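Local coordinates for protein aldehyde dehydrogenase (Anabaena variabilis, PDB 4H7N) that probably oxidises aldehydes to carboxylic acids with NAD+ as the electron acceptor, at residues Y127-V132 / A156-P161; I148-A153 / K451-K456; D204-T209 / I227-E232; T388-S393 / N436-G441. One frame throughout, in Å; residues are numbered along the deposited sequence.

Interaction 1 of 4, residues Y127-V132 / A156-P161; sequences YPLVGV and AVVVKP
Five backbone hydrogen bonds tie residues 128-132 to strand 156-161 in parallel register, each running between a peptide N-H and a carbonyl of the other segment. The pairing starts just before the first bridge, where Ala156 N donates to Pro128 O at 3.0 Å. Val130 N then donates to Ala156 O and Val132 N to Val158 O; in the other direction, Val158 N reaches Val130 O at 2.8 Å, and Lys160 N meets Val132 O at the same length. Between these bonds the CA-H groups of Leu129, Val157, Gly131 and Val159 also lean on carbonyl oxygens of the facing strand.

The strands belong to the Rossmann-like sheet expected to bind NAD+ in this family, and helix 147-153 lies in the connection between them. Its residues Thr147 and Leu151 pack on the face that carries Val130, Val132, Val157 and Val159.

Apolar contacts divide between the two faces. On one, Leu129 turns CG away from its backbone N (chi1 -172°), which brings CD1 across to Val158 CG2 at 3.8 Å and near Ala156 CB; Gly131 adds no side chain here, and helix 27-46 packs on Leu129. On the other, Val132 CG2 meets Val157 CG1 at 3.8 Å, the two branches crossing at a slant. A last polar group belongs to Lys160, whose bent chain carries NZ to Pro161 O at 3.0 Å and to Gly191 O.

Interaction 2 of 4, residues I148-A153 / K451-K456; sequences IPALLA and KRFLRK
The Phe453 ring is sandwiched: Ala150 CB sits over the centre of one face, and the aliphatic CG of Arg452 lies over the opposite one. The methyl stands 3.7 Å from the ring centroid and only 7° off its normal, a well-centred CH-pi contact, while Ala150 CA comes over the same face to 3.5 Å from Phe453 CD2. Pro149 CG approaches Phe453 CE2 at 4.3 Å. The guanidinium of Arg452 in turn has Phe453 CZ over one of its faces. Phe453 CG lies anti to its carbonyl carbon (chi1 -64°), which lays the ring against helix 147-153. A type I turn from Lys451 to Leu454, closed by a bond from Leu454 N to Lys451 O, presents Phe453 and Leu454 together.

Beside the ring, Ala153 CB touches Phe453 CB at 4.1 Å and Leu454 CD2 at 4.0 Å. Were Phe453 cut back to a serine, the Ala150 methyl would probably lose the aromatic face it rests on, and Arg452 CG its packing partner.

Arg452 is also gripped by a salt bridge to Asp146, a bond to Gly449 O and a cation-pi contact with Tyr230. No hydrogen bond links helix 147-153 to residues 451-456, so their join rests on apolar fit, with the charged end of Arg452 paired beyond it.

Interaction 3 of 4, residues D204-T209 / I227-E232; sequences DFVCFT and IPAYLE
Pro228 wedges its ring between the backbone of Asp204 and the Phe205 side chain, closing the start of this strand pair. Its CD presses on Asp204 O at 3.2 Å, while CB rests off-centre on the Phe205 ring, 4.1 Å from the centroid, with the two side chains crossing at about a right angle. Pro228 O lies over a face of the same ring, towards the rim. At the ring's edge, close to its plane, Phe205 CE1 meets Tyr230 CB at 4.1 Å. Phe205 can take this place because its CG is anti to the backbone N (chi1 -169°), laying the ring alongside Tyr230. Ile227 packs CB and CG2 against Asp204 O, and its CD1 reaches on to Val206 CG1.

Residues 205-209 and 229-232 are parallel neighbours in the Rossmann-like sheet, joined through helix 212-225 in a beta-alpha-beta unit. Four backbone bonds hold them in step, from Val206 N to Pro228 O at 3.1 Å through to Glu232 N on Phe208 O at 2.9 Å.

On the face towards that helix, side chains meet in pairs: Val206 CG1 against the Ala229 methyl at 3.9 Å, Leu231 CD2 against Phe208 CB. The other face carries Cys207, whose SG touches Tyr230 CB, and Thr209 beside Glu232, their side chains pointing the same way. Thr209 OG1 bonds to Arg444. Glu232, the predicted active-site residue, stands at the end of its strand, its CB 4.1 Å from Thr209 OG1.

Interaction 4 of 4, residues T388-S393 / N436-G441; sequences TIYGLS and NFSGLG
Ser438 OG receives the backbone N-H of Gly391 at 2.8 Å while lying in the ring plane at the edge of Tyr390, so one hydroxyl is enclosed by both main chain and aromatic side chain. Tyr390 CD1 and CB both stand 3.5 Å from Ser438 OG, and Leu392 CB closes in as well. The same OG bonds to Gly234 O. With chi1 at -80°, OG is anti to the carbonyl carbon of Ser438, which directs it to the Gly391 N-H.

Two further bonds tie Ile389 and Tyr390 to Asn436 and Phe437. Phe437 N donates to Ile389 O at 3.0 Å, and that oxygen also lies in plane at the edge of the Phe437 ring, whose CD2 packs on Ile389 CB at 4.1 Å. Asn436 sends ND2 to Tyr390 O at 3.0 Å, the acceptor close to its amide plane although the donor stands above the plane of the carbonyl. A leucine in place of Asn436 would probably leave Tyr390 O without this side-chain donor and the loop less firmly tied. Within residues 388-391, Thr388 OG1 accepts from Tyr390 N in an ST turn.

The contact joins the loop between helix 378-386 and strand 393-397 to the approach of strand 439-440. Helix 212-225 borders it, with Val212 against Tyr390 and Phe437, and Phe226 of the second subunit meets the Phe437 ring.

Interactions 1, 2 and 3 cluster around one sheet, with centres 10 to 13 Å apart. Strand 118-134 is shared ground: Gly131 N bonds to Phe205 O and Gly131 O to Cys207 N, each at 2.7 Å, while Tyr127 N meets Phe453 O at 3.1 Å. Interaction 2 packs on interaction 3 through Phe453 CE1 and Phe205 CE1, 3.7 Å apart. Interaction 4 lies farther off, about 24 Å from interaction 1 between centres, yet joins the sheet where Leu231 N bonds to Leu440 O at 3.0 Å. The predicted active-site Glu232 belongs to interaction 3; the side chains of Leu392, Arg452 and Val132 lie about 4, 7 and 11 Å from its side chain.

Interaction 1 of 4, residues Y127-V132 / A156-P161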
loop_
_atom_site.group_PDB
_atom_site.type_symbol
_atom_site.label_atom_id
_atom_site.label_comp_id
_atom_site.label_asym_id
_atom_site.label_seq_id
_atom_site.Cartn_x
_atom_site.Cartn_y
_atom_site.Cartn_z
ATOM N N TYR A 127 -8.706 -3.490 9.634
ATOM C CA TYR A 127 -7.714 -4.457 10.123
ATOM C C TYR A 127 -7.959 -4.599 11.624
ATOM O O TYR A 127 -8.042 -3.587 12.309
ATOM C CB TYR A 127 -6.318 -3.958 9.873
ATOM C CG TYR A 127 -5.933 -3.975 8.412
ATOM C CD1 TYR A 127 -6.228 -2.917 7.595
ATOM C CD2 TYR A 127 -5.293 -5.064 7.844
ATOM C CE1 TYR A 127 -5.903 -2.930 6.230
ATOM C CE2 TYR A 127 -4.967 -5.096 6.478
ATOM C CZ TYR A 127 -5.282 -4.022 5.696
ATOM O OH TYR A 127 -4.978 -4.023 4.391
ATOM N N PRO A 128 -8.042 -5.823 12.148
ATOM C CA PRO A 128 -8.385 -5.881 13.588
ATOM C C PRO A 128 -7.326 -5.282 14.539
ATOM O O PRO A 128 -7.698 -4.652 15.536
ATOM C CB PRO A 128 -8.556 -7.362 13.838
ATOM C CG PRO A 128 -9.015 -7.912 12.508
ATOM C CD PRO A 128 -8.225 -7.131 11.490
ATOM N N LEU A 129 -6.061 -5.497 14.252
ATOM C CA LEU A 129 -4.972 -5.053 15.137
ATOM C C LEU A 129 -3.811 -4.386 14.401
ATOM O O LEU A 129 -3.149 -4.979 13.533
ATOM C CB LEU A 129 -4.464 -6.212 15.959
ATOM C CG LEU A 129 -3.453 -5.824 17.061
ATOM C CD1 LEU A 129 -4.101 -4.877 18.085
ATOM C CD2 LEU A 129 -2.906 -7.034 17.769
ATOM N N VAL A 130 -3.607 -3.109 14.721
ATOM C CA VAL A 130 -2.594 -2.261 14.086
ATOM C C VAL A 130 -1.491 -2.044 15.117
ATOM O O VAL A 130 -1.789 -1.763 16.326
ATOM C CB VAL A 130 -3.211 -0.912 13.645
ATOM C CG1 VAL A 130 -2.141 0.038 13.163
ATOM C CG2 VAL A 130 -4.220 -1.153 12.543
ATOM N N GLY A 131 -0.256 -2.262 14.702
ATOM C CA GLY A 131 0.919 -1.869 15.519
ATOM C C GLY A 131 1.541 -0.527 15.105
ATOM O O GLY A 131 1.789 -0.248 13.912
ATOM N N VAL A 132 1.765 0.334 16.085
ATOM C CA VAL A 132 2.433 1.597 15.856
ATOM C C VAL A 132 3.734 1.676 16.620
ATOM O O VAL A 132 3.771 1.503 17.843
ATOM C CB VAL A 132 1.530 2.757 16.310
ATOM C CG1 VAL A 132 2.288 4.074 16.248
ATOM C CG2 VAL A 132 0.296 2.822 15.421
ATOM N N ALA A 156 -8.322 -1.982 16.730
ATOM C CA ALA A 156 -7.532 -1.862 17.943
ATOM C C ALA A 156 -6.076 -1.549 17.583
ATOM O O ALA A 156 -5.587 -1.863 16.460
ATOM C CB ALA A 156 -7.615 -3.140 18.763
ATOM N N VAL A 157 -5.396 -0.835 18.488
ATOM C CA VAL A 157 -4.084 -0.333 18.180
ATOM C C VAL A 157 -3.163 -0.591 19.370
ATOM O O VAL A 157 -3.532 -0.262 20.524
ATOM C CB VAL A 157 -4.108 1.175 17.894
ATOM C CG1 VAL A 157 -2.724 1.649 17.498
ATOM C CG2 VAL A 157 -5.136 1.544 16.834
ATOM N N VAL A 158 -2.012 -1.206 19.104
ATOM C CA VAL A 158 -0.912 -1.322 20.095
ATOM C C VAL A 158 0.183 -0.317 19.762
ATOM O O VAL A 158 0.735 -0.333 18.676
ATOM C CB VAL A 158 -0.294 -2.731 20.120
ATOM C CG1 VAL A 158 0.739 -2.825 21.220
ATOM C CG2 VAL A 158 -1.346 -3.741 20.444
ATOM N N VAL A 159 0.454 0.593 20.668
ATOM C CA VAL A 159 1.386 1.636 20.452
ATOM C C VAL A 159 2.637 1.407 21.299
ATOM O O VAL A 159 2.532 1.261 22.511
ATOM C CB VAL A 159 0.771 3.020 20.871
ATOM C CG1 VAL A 159 1.764 4.175 20.676
ATOM C CG2 VAL A 159 -0.498 3.267 20.115
ATOM N N LYS A 160 3.789 1.414 20.644
ATOM C CA LYS A 160 5.107 1.250 21.266
ATOM C C LYS A 160 5.958 2.479 20.978
ATOM O O LYS A 160 6.646 2.566 19.954
ATOM C CB LYS A 160 5.866 -0.041 20.787
ATOM C CG LYS A 160 6.992 -0.305 21.787
ATOM C CD LYS A 160 8.306 -0.817 21.259
ATOM C CE LYS A 160 8.972 0.099 20.261
ATOM N NZ LYS A 160 9.842 1.003 20.963
ATOM N N PRO A 161 5.891 3.459 21.857
ATOM C CA PRO A 161 6.771 4.626 21.701
ATOM C C PRO A 161 8.232 4.287 21.994
ATOM O O PRO A 161 8.510 3.232 22.506
ATOM C CB PRO A 161 6.215 5.652 22.702
ATOM C CG PRO A 161 4.991 5.036 23.296
ATOM C CD PRO A 161 5.088 3.543 23.088
#

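Interaction 2 of 4, residues I148-A153 / K451-K456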
loop_
_atom_site.group_PDB
_atom_site.type_symbol
_atom_site.label_atom_id
_atom_site.label_comp_id
_atom_site.label_asym_id
_atom_site.label_seq_id
_atom_site.Cartn_x
_atom_site.Cartn_y
_atom_site.Cartn_z
ATOM N N ILE A 148 -4.900 7.504 15.955
ATOM C CA ILE A 148 -6.244 8.092 16.042
ATOM C C ILE A 148 -7.112 7.689 14.844
ATOM O O ILE A 148 -8.195 7.235 15.051
ATOM C CB ILE A 148 -6.209 9.625 16.213
ATOM C CG1 ILE A 148 -5.586 10.010 17.558
ATOM C CG2 ILE A 148 -7.612 10.213 16.004
ATOM C CD1 ILE A 148 -6.350 9.539 18.779
ATOM N N PRO A 149 -6.649 7.879 13.591
ATOM C CA PRO A 149 -7.529 7.419 12.507
ATOM C C PRO A 149 -7.731 5.912 12.504
ATOM O O PRO A 149 -8.825 5.430 12.221
ATOM C CB PRO A 149 -6.812 7.911 11.222
ATOM C CG PRO A 149 -5.410 8.313 11.625
ATOM C CD PRO A 149 -5.502 8.647 13.093
ATOM N N ALA A 150 -6.716 5.144 12.871
ATOM C CA ALA A 150 -6.920 3.710 12.947
ATOM C C ALA A 150 -8.014 3.342 13.966
ATOM O O ALA A 150 -8.845 2.475 13.690
ATOM C CB ALA A 150 -5.631 3.024 13.303
ATOM N N LEU A 151 -8.030 4.009 15.140
ATOM C CA LEU A 151 -9.057 3.725 16.106
ATOM C C LEU A 151 -10.439 4.056 15.561
ATOM O O LEU A 151 -11.358 3.288 15.765
ATOM C CB LEU A 151 -8.860 4.495 17.425
ATOM C CG LEU A 151 -7.696 3.944 18.263
ATOM C CD1 LEU A 151 -7.325 4.954 19.336
ATOM C CD2 LEU A 151 -8.052 2.648 18.941
ATOM N N LEU A 152 -10.578 5.181 14.889
ATOM C CA LEU A 152 -11.868 5.587 14.373
ATOM C C LEU A 152 -12.357 4.671 13.270
ATOM O O LEU A 152 -13.567 4.524 13.054
ATOM C CB LEU A 152 -11.812 7.047 13.919
ATOM C CG LEU A 152 -11.782 8.009 15.128
ATOM C CD1 LEU A 152 -11.326 9.422 14.779
ATOM C CD2 LEU A 152 -13.134 8.085 15.820
ATOM N N ALA A 153 -11.422 4.068 12.563
ATOM C CA ALA A 153 -11.729 3.094 11.533
ATOM C C ALA A 153 -12.343 1.837 12.129
ATOM O O ALA A 153 -12.965 1.060 11.403
ATOM C CB ALA A 153 -10.484 2.698 10.749
ATOM N N LYS A 451 -8.360 5.572 5.268
ATOM C CA LYS A 451 -8.725 4.423 4.479
ATOM C C LYS A 451 -7.670 3.353 4.362
ATOM O O LYS A 451 -7.968 2.185 4.175
ATOM C CB LYS A 451 -9.212 4.891 3.126
ATOM C CG LYS A 451 -10.517 5.672 3.266
ATOM C CD LYS A 451 -11.094 6.097 1.918
ATOM C CE LYS A 451 -12.103 5.068 1.411
ATOM N NZ LYS A 451 -13.302 5.047 2.298
ATOM N N ARG A 452 -6.418 3.696 4.557
ATOM C CA ARG A 452 -5.431 2.656 4.621
ATOM C C ARG A 452 -5.703 1.564 5.667
ATOM O O ARG A 452 -5.165 0.444 5.544
ATOM C CB ARG A 452 -4.039 3.260 4.712
ATOM C CG ARG A 452 -3.685 3.832 6.013
ATOM C CD ARG A 452 -2.454 4.778 5.897
ATOM N NE ARG A 452 -2.677 5.737 6.963
ATOM C CZ ARG A 452 -1.835 6.094 7.937
ATOM N NH1 ARG A 452 -0.613 5.611 8.024
ATOM N NH2 ARG A 452 -2.232 7.002 8.818
ATOM N N PHE A 453 -6.491 1.877 6.702
ATOM C CA PHE A 453 -6.751 0.933 7.802
ATOM C C PHE A 453 -7.991 0.045 7.590
ATOM O O PHE A 453 -8.380 -0.668 8.496
ATOM C CB PHE A 453 -6.909 1.702 9.126
ATOM C CG PHE A 453 -5.654 2.411 9.545
ATOM C CD1 PHE A 453 -4.485 1.715 9.684
ATOM C CD2 PHE A 453 -5.628 3.771 9.648
ATOM C CE1 PHE A 453 -3.290 2.358 10.052
ATOM C CE2 PHE A 453 -4.451 4.434 9.941
ATOM C CZ PHE A 453 -3.292 3.734 10.163
ATOM N N LEU A 454 -8.582 0.131 6.407
ATOM C CA LEU A 454 -9.842 -0.538 6.037
ATOM C C LEU A 454 -9.646 -1.359 4.806
ATOM O O LEU A 454 -8.884 -0.948 3.897
ATOM C CB LEU A 454 -10.912 0.523 5.732
ATOM C CG LEU A 454 -11.284 1.357 6.986
ATOM C CD1 LEU A 454 -11.901 2.644 6.501
ATOM C CD2 LEU A 454 -12.269 0.601 7.863
ATOM N N ARG A 455 -10.238 -2.546 4.782
ATOM C CA ARG A 455 -10.286 -3.300 3.557
ATOM C C ARG A 455 -11.662 -3.039 2.951
ATOM O O ARG A 455 -12.669 -3.081 3.636
ATOM C CB ARG A 455 -10.139 -4.781 3.811
ATOM C CG ARG A 455 -8.750 -5.200 4.195
ATOM C CD ARG A 455 -8.717 -6.719 4.114
ATOM N NE ARG A 455 -7.402 -7.327 4.382
ATOM C CZ ARG A 455 -6.965 -7.702 5.578
ATOM N NH1 ARG A 455 -5.767 -8.282 5.671
ATOM N NH2 ARG A 455 -7.697 -7.487 6.671
ATOM N N LYS A 456 -11.668 -2.748 1.669
ATOM C CA LYS A 456 -12.886 -2.578 0.908
ATOM C C LYS A 456 -13.431 -3.930 0.522
ATOM O O LYS A 456 -12.680 -4.831 0.137
ATOM C CB LYS A 456 -12.583 -1.735 -0.343
ATOM C CG LYS A 456 -12.251 -0.283 -0.041
ATOM C CD LYS A 456 -11.742 0.431 -1.295
ATOM C CE LYS A 456 -10.717 1.531 -0.989
ATOM N NZ LYS A 456 -10.100 1.965 -2.291
#

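Interaction 3 of 4, residues D204-T209 / I227-E232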
loop_
_atom_site.group_PDB
_atom_site.type_symbol
_atom_site.label_atom_id
_atom_site.label_comp_id
_atom_site.label_asym_id
_atom_site.label_seq_id
_atom_site.Cartn_x
_atom_site.Cartn_y
_atom_site.Cartn_z
ATOM N N ASP A 204 -1.733 -7.046 12.410
ATOM C CA ASP A 204 -2.243 -7.207 11.047
ATOM C C ASP A 204 -1.739 -6.119 10.109
ATOM O O ASP A 204 -1.931 -6.187 8.898
ATOM C CB ASP A 204 -3.769 -7.148 11.078
ATOM C CG ASP A 204 -4.378 -8.240 11.956
ATOM O OD1 ASP A 204 -3.866 -9.362 11.975
ATOM O OD2 ASP A 204 -5.321 -7.962 12.738
ATOM N N PHE A 205 -1.096 -5.108 10.673
ATOM C CA PHE A 205 -0.738 -3.872 9.981
ATOM C C PHE A 205 0.318 -3.182 10.900
ATOM O O PHE A 205 0.098 -3.052 12.121
ATOM C CB PHE A 205 -1.984 -2.985 9.798
ATOM C CG PHE A 205 -1.791 -1.799 8.863
ATOM C CD1 PHE A 205 -0.914 -0.770 9.170
ATOM C CD2 PHE A 205 -2.528 -1.700 7.709
ATOM C CE1 PHE A 205 -0.720 0.281 8.306
ATOM C CE2 PHE A 205 -2.375 -0.622 6.835
ATOM C CZ PHE A 205 -1.438 0.354 7.133
ATOM N N VAL A 206 1.404 -2.697 10.338
ATOM C CA VAL A 206 2.424 -1.956 11.104
ATOM C C VAL A 206 2.700 -0.590 10.528
ATOM O O VAL A 206 2.979 -0.439 9.313
ATOM C CB VAL A 206 3.749 -2.734 11.283
ATOM C CG1 VAL A 206 4.457 -3.016 9.962
ATOM C CG2 VAL A 206 4.689 -1.954 12.223
ATOM N N CYS A 207 2.625 0.426 11.391
ATOM C CA CYS A 207 3.091 1.796 11.107
ATOM C C CYS A 207 4.412 2.087 11.836
ATOM O O CYS A 207 4.510 1.924 13.082
ATOM C CB CYS A 207 2.075 2.804 11.614
ATOM S SG CYS A 207 0.495 2.629 10.815
ATOM N N PHE A 208 5.434 2.493 11.095
ATOM C CA PHE A 208 6.744 2.783 11.671
ATOM C C PHE A 208 7.269 4.097 11.123
ATOM O O PHE A 208 7.275 4.355 9.872
ATOM C CB PHE A 208 7.751 1.675 11.366
ATOM C CG PHE A 208 9.145 2.006 11.773
ATOM C CD1 PHE A 208 9.573 1.760 13.062
ATOM C CD2 PHE A 208 10.035 2.608 10.871
ATOM C CE1 PHE A 208 10.874 2.061 13.453
ATOM C CE2 PHE A 208 11.314 2.952 11.262
ATOM C CZ PHE A 208 11.734 2.669 12.555
ATOM N N THR A 209 7.725 4.924 12.059
ATOM C CA THR A 209 8.399 6.161 11.783
ATOM C C THR A 209 9.732 6.134 12.494
ATOM O O THR A 209 9.783 5.804 13.690
ATOM C CB THR A 209 7.565 7.329 12.327
ATOM O OG1 THR A 209 6.285 7.327 11.714
ATOM C CG2 THR A 209 8.235 8.671 12.006
ATOM N N ILE A 227 2.042 -8.741 5.952
ATOM C CA ILE A 227 1.153 -7.658 6.358
ATOM C C ILE A 227 1.547 -6.302 5.736
ATOM O O ILE A 227 2.698 -6.062 5.384
ATOM C CB ILE A 227 1.118 -7.501 7.894
ATOM C CG1 ILE A 227 2.473 -7.054 8.430
ATOM C CG2 ILE A 227 0.659 -8.765 8.605
ATOM C CD1 ILE A 227 2.476 -6.723 9.889
ATOM N N PRO A 228 0.585 -5.388 5.606
ATOM C CA PRO A 228 0.877 -4.056 5.146
ATOM C C PRO A 228 1.778 -3.312 6.113
ATOM O O PRO A 228 1.643 -3.453 7.342
ATOM C CB PRO A 228 -0.479 -3.369 5.142
ATOM C CG PRO A 228 -1.483 -4.466 5.217
ATOM C CD PRO A 228 -0.820 -5.557 5.963
ATOM N N ALA A 229 2.663 -2.512 5.545
ATOM C CA ALA A 229 3.495 -1.603 6.323
ATOM C C ALA A 229 3.383 -0.174 5.807
ATOM O O ALA A 229 3.580 0.094 4.607
ATOM C CB ALA A 229 4.944 -2.075 6.258
ATOM N N TYR A 230 3.118 0.750 6.725
ATOM C CA TYR A 230 3.238 2.165 6.459
ATOM C C TYR A 230 4.519 2.646 7.103
ATOM O O TYR A 230 4.729 2.505 8.321
ATOM C CB TYR A 230 2.038 2.992 6.931
ATOM C CG TYR A 230 2.245 4.479 6.617
ATOM C CD1 TYR A 230 1.892 5.006 5.371
ATOM C CD2 TYR A 230 2.777 5.347 7.541
ATOM C CE1 TYR A 230 2.134 6.339 5.054
ATOM C CE2 TYR A 230 3.034 6.668 7.219
ATOM C CZ TYR A 230 2.694 7.157 5.981
ATOM O OH TYR A 230 2.902 8.479 5.635
ATOM N N LEU A 231 5.367 3.252 6.294
ATOM C CA LEU A 231 6.699 3.638 6.712
ATOM C C LEU A 231 6.997 5.111 6.395
ATOM O O LEU A 231 6.858 5.557 5.235
ATOM C CB LEU A 231 7.759 2.810 5.994
ATOM C CG LEU A 231 7.557 1.316 6.007
ATOM C CD1 LEU A 231 8.554 0.697 5.061
ATOM C CD2 LEU A 231 7.740 0.771 7.396
ATOM N N GLU A 232 7.509 5.819 7.388
ATOM C CA GLU A 232 7.966 7.205 7.186
ATOM C C GLU A 232 9.340 7.319 7.805
ATOM O O GLU A 232 9.496 7.160 9.017
ATOM C CB GLU A 232 6.971 8.185 7.766
ATOM C CG GLU A 232 7.101 9.577 7.155
ATOM C CD GLU A 232 5.758 10.236 6.859
ATOM O OE1 GLU A 232 4.842 9.621 6.229
ATOM O OE2 GLU A 232 5.650 11.409 7.237
#

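Interaction 4 of 4, residues T388-S393 / N436-G441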
loop_
_atom_site.group_PDB
_atom_site.type_symbol
_atom_site.label_atom_id
_atom_site.label_comp_id
_atom_site.label_asym_id
_atom_site.label_seq_id
_atom_site.Cartn_x
_atom_site.Cartn_y
_atom_site.Cartn_z
ATOM N N THR A 388 20.026 13.150 -3.422
ATOM C CA THR A 388 19.794 12.647 -2.078
ATOM C C THR A 388 19.099 11.318 -2.223
ATOM O O THR A 388 18.397 11.107 -3.233
ATOM C CB THR A 388 18.850 13.632 -1.309
ATOM O OG1 THR A 388 18.460 13.066 -0.068
ATOM C CG2 THR A 388 17.584 13.931 -2.115
ATOM N N ILE A 389 19.256 10.444 -1.226
ATOM C CA ILE A 389 18.458 9.202 -1.151
ATOM C C ILE A 389 17.126 9.371 -0.459
ATOM O O ILE A 389 16.325 8.446 -0.394
ATOM C CB ILE A 389 19.200 8.072 -0.409
ATOM C CG1 ILE A 389 19.453 8.475 1.042
ATOM C CG2 ILE A 389 20.492 7.751 -1.116
ATOM C CD1 ILE A 389 19.602 7.273 1.939
ATOM N N TYR A 390 16.845 10.586 -0.006
ATOM C CA TYR A 390 15.581 10.908 0.610
ATOM C C TYR A 390 14.609 11.598 -0.368
ATOM O O TYR A 390 14.950 11.861 -1.522
ATOM C CB TYR A 390 15.862 11.845 1.799
ATOM C CG TYR A 390 16.627 11.142 2.903
ATOM C CD1 TYR A 390 15.970 10.231 3.691
ATOM C CD2 TYR A 390 17.997 11.348 3.145
ATOM C CE1 TYR A 390 16.626 9.579 4.722
ATOM C CE2 TYR A 390 18.640 10.715 4.214
ATOM C CZ TYR A 390 17.932 9.829 4.980
ATOM O OH TYR A 390 18.410 9.087 6.042
ATOM N N GLY A 391 13.402 11.893 0.101
ATOM C CA GLY A 391 12.413 12.509 -0.772
ATOM C C GLY A 391 11.132 12.802 -0.055
ATOM O O GLY A 391 10.040 12.559 -0.581
ATOM N N LEU A 392 11.265 13.371 1.150
ATOM C CA LEU A 392 10.121 13.620 1.972
ATOM C C LEU A 392 9.493 14.975 1.608
ATOM O O LEU A 392 8.317 15.029 1.193
ATOM C CB LEU A 392 10.522 13.597 3.473
ATOM C CG LEU A 392 9.387 13.516 4.462
ATOM C CD1 LEU A 392 8.533 12.267 4.290
ATOM C CD2 LEU A 392 9.856 13.556 5.918
ATOM N N SER A 393 10.258 16.062 1.784
ATOM C CA SER A 393 9.738 17.391 1.454
ATOM C C SER A 393 10.818 18.313 0.926
ATOM O O SER A 393 11.995 17.971 0.923
ATOM C CB SER A 393 9.122 18.056 2.719
ATOM O OG SER A 393 8.978 17.134 3.793
ATOM N N ASN A 436 11.797 8.129 -3.081
ATOM C CA ASN A 436 13.022 7.467 -2.745
ATOM C C ASN A 436 12.901 6.705 -1.420
ATOM O O ASN A 436 11.924 5.994 -1.236
ATOM C CB ASN A 436 14.180 8.468 -2.729
ATOM C CG ASN A 436 14.415 9.122 -4.096
ATOM O OD1 ASN A 436 14.131 8.534 -5.158
ATOM N ND2 ASN A 436 14.947 10.316 -4.078
ATOM N N PHE A 437 13.853 6.838 -0.490
ATOM C CA PHE A 437 13.848 6.015 0.736
ATOM C C PHE A 437 13.131 6.638 1.915
ATOM O O PHE A 437 13.233 6.127 3.010
ATOM C CB PHE A 437 15.286 5.623 1.161
ATOM C CG PHE A 437 15.889 4.564 0.286
ATOM C CD1 PHE A 437 15.590 3.223 0.499
ATOM C CD2 PHE A 437 16.672 4.903 -0.805
ATOM C CE1 PHE A 437 16.113 2.233 -0.338
ATOM C CE2 PHE A 437 17.225 3.916 -1.638
ATOM C CZ PHE A 437 16.933 2.580 -1.405
ATOM N N SER A 438 12.421 7.726 1.688
ATOM C CA SER A 438 11.735 8.435 2.765
ATOM C C SER A 438 10.461 7.744 3.220
ATOM O O SER A 438 9.933 8.088 4.270
ATOM C CB SER A 438 11.452 9.844 2.348
ATOM O OG SER A 438 12.642 10.601 2.519
ATOM N N GLY A 439 9.936 6.819 2.414
ATOM C CA GLY A 439 8.781 6.059 2.830
ATOM C C GLY A 439 8.100 5.207 1.788
ATOM O O GLY A 439 8.483 5.221 0.612
ATOM N N LEU A 440 7.142 4.439 2.278
ATOM C CA LEU A 440 6.228 3.613 1.470
ATOM C C LEU A 440 4.900 3.509 2.190
ATOM O O LEU A 440 4.852 3.623 3.393
ATOM C CB LEU A 440 6.735 2.181 1.353
ATOM C CG LEU A 440 7.935 1.860 0.498
ATOM C CD1 LEU A 440 8.331 0.402 0.658
ATOM C CD2 LEU A 440 7.705 2.201 -0.950
ATOM N N GLY A 441 3.847 3.165 1.447
ATOM C CA GLY A 441 2.552 2.822 1.988
ATOM C C GLY A 441 1.468 3.888 1.808
ATOM O O GLY A 441 0.421 3.809 2.454
#